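Local coordinates for beta-glucosidase (Chaetomella raphigera, PDB 6JXG), which probably hydrolyses terminal, non-reducing beta-D-glucosyl residues with release of beta-D-glucose, as a secreted family 3 glycoside hydrolase of cellulose breakdown, at residues 74-79 / 504-509; 78-83 / 528-533. All coordinates share one frame; numbering follows the deposited sequence.

Both contacts start from the same short piece of chain, helix 75-79 and the turn into which it runs, and both end in the C-terminal family 3 domain, more than 420 residues further on. Contact 1 comes first along the chain on both of its sides: it sets the start of the helix against the loop between strand 498-503 and helix 511-519, while contact 2 sets that turn against a later loop. Their centres lie about 10 Å apart, and they share Thr-78 and Ala-79. Ile-76 joins them, its CD1 lying 3.6 Å from CG of Pro-530. The N-terminal family 3 domain is thus held to its partner domain at two successive points near the centre of the molecule.

Contact 1 of 2, residues 74-79 / 504-509; sequences TGIQTA and AGVSGQ
Thr-74 and Gln-77 carry the polar side of this contact, both directed at the backbone of 504-506. The hydroxyl of Thr-74 gives its proton to Val-506 O, with OG1 at 2.7 Å in the carbonyl plane, and the backbone N of Thr-74 adds a weak bond to the same oxygen. Thr-74 OG1 also accepts from Gln-77 N at 3.2 Å, so one hydroxyl caps helix 75-79 and binds the other domain. Threonine suits this N-cap because OG1, between its backbone N and carbonyl carbon (chi1 61°), can face the first turn of the helix. Gln-77 uses both ends of its amide on the loop: NE2 gives a weak bond to Ala-504 O at 3.2 Å, and OE1 accepts a weak one from Val-506 N at 3.3 Å. A bend at chi2 (78°) turns the amide to span these two groups. Between them lies Gly-505, whose CA is 3.3 Å from Gln-77 OE1; a side chain there would run into that oxygen, and its positive phi also suits glycine.

Apolar atoms fill in beside these bonds. Val-506 CG2 packs against CG2 of Thr-74 at 3.8 Å and lies more loosely by CG2 of Ile-76, while CB of Ser-507 rests on CG of Gln-77. Helix 323-332 closes in nearby, with Ile-329 on Gln-77 and Ala-330 on Ser-507.

A capped helix start from the TIM-barrel-type domain thus meets the loop leaving strand 498-503 of the mixed sheet, an interface between the two domains of a family 3 glycoside hydrolase.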
# COMPACT_ATOMS: atom_id res chain seq x y z
N THR A 74 1.72 1.96 7.86
CA THR A 74 0.78 1.53 6.79
C THR A 74 1.43 1.58 5.43
O THR A 74 2.41 2.31 5.20
CB THR A 74 -0.46 2.41 6.77
OG1 THR A 74 -0.07 3.75 6.51
CG2 THR A 74 -1.19 2.34 8.13
N GLY A 75 0.86 0.83 4.50
CA GLY A 75 1.28 0.89 3.12
C GLY A 75 1.34 2.30 2.59
O GLY A 75 2.28 2.68 1.92
N ILE A 76 0.32 3.10 2.88
CA ILE A 76 0.20 4.39 2.22
C ILE A 76 1.23 5.34 2.79
O ILE A 76 1.73 6.21 2.03
CB ILE A 76 -1.26 4.96 2.27
CG1 ILE A 76 -1.47 6.11 1.28
CG2 ILE A 76 -1.63 5.41 3.69
CD1 ILE A 76 -1.26 5.74 -0.17
N GLN A 77 1.51 5.21 4.09
CA GLN A 77 2.64 5.96 4.75
C GLN A 77 3.96 5.58 4.16
O GLN A 77 4.82 6.46 3.91
CB GLN A 77 2.69 5.73 6.27
CG GLN A 77 3.80 6.57 7.00
CD GLN A 77 3.27 7.97 7.12
OE1 GLN A 77 2.10 8.14 6.87
NE2 GLN A 77 4.06 8.93 7.61
N THR A 78 4.13 4.29 3.89
CA THR A 78 5.34 3.76 3.24
C THR A 78 5.51 4.35 1.81
O THR A 78 6.61 4.81 1.44
CB THR A 78 5.27 2.22 3.28
OG1 THR A 78 5.23 1.82 4.63
CG2 THR A 78 6.41 1.59 2.58
N ALA A 79 4.42 4.38 1.04
CA ALA A 79 4.45 5.02 -0.31
C ALA A 79 4.78 6.46 -0.22
O ALA A 79 5.55 6.96 -1.06
CB ALA A 79 3.19 4.81 -1.09
N ALA A 504 0.60 13.98 8.64
CA ALA A 504 1.52 13.04 9.30
C ALA A 504 1.20 11.58 8.96
O ALA A 504 2.00 10.69 9.25
CB ALA A 504 1.42 13.23 10.80
N GLY A 505 0.01 11.35 8.39
CA GLY A 505 -0.42 10.02 7.96
C GLY A 505 -0.76 9.08 9.09
O GLY A 505 -1.16 9.52 10.16
N VAL A 506 -0.52 7.78 8.86
CA VAL A 506 -0.90 6.70 9.75
C VAL A 506 0.26 5.71 9.75
O VAL A 506 0.50 4.99 8.79
CB VAL A 506 -2.26 6.07 9.41
CG1 VAL A 506 -3.38 7.01 9.83
CG2 VAL A 506 -2.42 5.88 7.91
N SER A 507 1.03 5.80 10.81
CA SER A 507 2.45 5.44 10.77
C SER A 507 2.95 4.45 11.82
O SER A 507 4.15 4.29 11.99
CB SER A 507 3.35 6.72 10.74
OG SER A 507 3.28 7.51 11.92
N GLY A 508 2.04 3.69 12.44
CA GLY A 508 2.49 2.59 13.26
C GLY A 508 3.11 3.02 14.57
O GLY A 508 3.01 4.20 14.99
N GLN A 509 3.83 2.07 15.18
CA GLN A 509 4.26 2.20 16.59
C GLN A 509 5.16 3.38 16.90
O GLN A 509 5.11 3.92 18.05
CB GLN A 509 4.93 0.91 17.08
CG GLN A 509 6.29 0.58 16.41
CD GLN A 509 6.73 -0.83 16.69
OE1 GLN A 509 5.94 -1.78 16.58
NE2 GLN A 509 7.99 -1.00 17.08

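Contact 2 of 2, residues 78-83 / 528-533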
# COMPACT_ATOMS: atom_id res chain seq x y z
N THR A 78 4.13 4.29 3.89
CA THR A 78 5.34 3.76 3.24
C THR A 78 5.51 4.35 1.81
O THR A 78 6.61 4.81 1.44
CB THR A 78 5.27 2.22 3.28
OG1 THR A 78 5.23 1.82 4.63
CG2 THR A 78 6.41 1.59 2.58
N ALA A 79 4.42 4.38 1.04
CA ALA A 79 4.45 5.02 -0.31
C ALA A 79 4.78 6.46 -0.22
O ALA A 79 5.55 6.96 -1.06
CB ALA A 79 3.19 4.81 -1.09
N SER A 80 4.27 7.14 0.81
CA SER A 80 4.48 8.57 1.01
C SER A 80 5.93 9.01 1.23
O SER A 80 6.25 10.21 1.11
CB SER A 80 3.61 9.16 2.13
OG SER A 80 2.20 8.90 1.91
N THR A 81 6.80 8.03 1.55
CA THR A 81 8.23 8.31 1.63
C THR A 81 8.88 8.46 0.32
O THR A 81 9.97 9.03 0.28
CB THR A 81 9.02 7.18 2.33
OG1 THR A 81 9.05 6.03 1.44
CG2 THR A 81 8.36 6.88 3.67
N TRP A 82 8.27 7.88 -0.73
CA TRP A 82 8.81 7.81 -2.07
C TRP A 82 10.28 7.30 -2.06
O TRP A 82 11.11 7.74 -2.86
CB TRP A 82 8.75 9.16 -2.78
CG TRP A 82 7.40 9.65 -3.06
CD1 TRP A 82 6.46 10.03 -2.14
CD2 TRP A 82 6.81 9.91 -4.36
NE1 TRP A 82 5.29 10.43 -2.77
CE2 TRP A 82 5.47 10.38 -4.13
CE3 TRP A 82 7.25 9.78 -5.67
CZ2 TRP A 82 4.61 10.72 -5.15
CZ3 TRP A 82 6.38 10.15 -6.71
CH2 TRP A 82 5.07 10.61 -6.42
N ASP A 83 10.59 6.45 -1.07
CA ASP A 83 12.00 6.03 -0.78
C ASP A 83 12.14 4.52 -0.95
O ASP A 83 11.77 3.79 -0.08
CB ASP A 83 12.42 6.52 0.60
CG ASP A 83 13.89 6.25 0.88
OD1 ASP A 83 14.45 5.38 0.17
OD2 ASP A 83 14.46 6.97 1.70
N LYS A 528 6.04 13.22 0.21
CA LYS A 528 5.21 13.88 -0.83
C LYS A 528 3.85 13.16 -0.89
O LYS A 528 3.76 11.91 -0.72
CB LYS A 528 5.88 13.77 -2.25
CG LYS A 528 7.29 14.35 -2.35
CD LYS A 528 7.26 15.87 -2.34
CE LYS A 528 8.56 16.39 -2.95
NZ LYS A 528 8.82 17.81 -2.68
N LEU A 529 2.78 13.89 -1.17
CA LEU A 529 1.47 13.24 -1.20
C LEU A 529 1.42 12.14 -2.26
O LEU A 529 1.87 12.33 -3.39
CB LEU A 529 0.40 14.23 -1.51
CG LEU A 529 0.02 15.27 -0.48
CD1 LEU A 529 -1.01 16.18 -1.10
CD2 LEU A 529 -0.52 14.64 0.82
N PRO A 530 0.85 10.96 -1.90
CA PRO A 530 0.64 9.89 -2.85
C PRO A 530 -0.76 9.88 -3.42
O PRO A 530 -1.11 8.96 -4.12
CB PRO A 530 0.85 8.64 -1.98
CG PRO A 530 0.24 9.00 -0.65
CD PRO A 530 0.63 10.51 -0.51
N TYR A 531 -1.53 10.92 -3.15
CA TYR A 531 -2.85 11.16 -3.71
C TYR A 531 -3.14 12.65 -3.73
O TYR A 531 -2.33 13.45 -3.26
CB TYR A 531 -3.90 10.40 -2.91
CG TYR A 531 -3.69 10.50 -1.40
CD1 TYR A 531 -3.72 11.72 -0.75
CD2 TYR A 531 -3.47 9.34 -0.62
CE1 TYR A 531 -3.52 11.81 0.59
CE2 TYR A 531 -3.28 9.44 0.74
CZ TYR A 531 -3.30 10.68 1.33
OH TYR A 531 -3.12 10.74 2.69
N THR A 532 -4.21 13.02 -4.39
CA THR A 532 -4.57 14.42 -4.52
C THR A 532 -5.48 14.86 -3.44
O THR A 532 -6.41 14.09 -3.09
CB THR A 532 -5.26 14.68 -5.89
OG1 THR A 532 -4.42 14.32 -6.95
CG2 THR A 532 -5.68 16.14 -6.09
N ILE A 533 -5.25 16.08 -2.89
CA ILE A 533 -6.14 16.73 -1.95
C ILE A 533 -6.88 17.85 -2.73
O ILE A 533 -6.30 18.88 -3.12
CB ILE A 533 -5.41 17.29 -0.72
CG1 ILE A 533 -4.78 16.13 0.06
CG2 ILE A 533 -6.33 18.14 0.18
CD1 ILE A 533 -4.13 16.53 1.34
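Trp-82 meets Lys-528 at about a right angle, its indole reaching from the type I turn Ala-79 to Trp-82 to the backbone of the 528-533 loop. CB points toward the loop, and the torsion (chi1 -66°) carries the ring to it, with Trp-82 CD1 3.6 Å from Lys-528 O. Next along the ring, Trp-82 NE1 donates to Lys-528 O at 3.0 Å, from above the carbonyl plane and with the oxygen tilted 18° out of the indole plane. CB of Lys-528 lies over one face, near the rim and 3.4 Å from Trp-82 NE1. Leu-529 O lies at the ring's edge, in its plane, 3.6 Å from Trp-82 CZ2. A tryptophan suits this place by joining a wide apolar face to one N-H; a leucine here would probably leave Lys-528 O without that donor and open a gap beside the lysine's CB.

The backbones meet as well: Lys-528 N donates to Ser-80 O at 3.1 Å. Ser-80 OG sits 3.2 Å from CG of Pro-530 and is hydrogen-bonded to Ile-76 O, its polarity thus satisfied by the helix.

Around this joint, Phe-653 of strand 649-658 meets the indole edge-to-face, and strand 628-637 places Val-631 and Gln-633 against both Trp-82 and Lys-528. The lysine's NZ forms a salt bridge with Glu-630, so the fibronectin type III-like domain lies against the C-terminal side of helix 75-79, just ahead of helix 84-100.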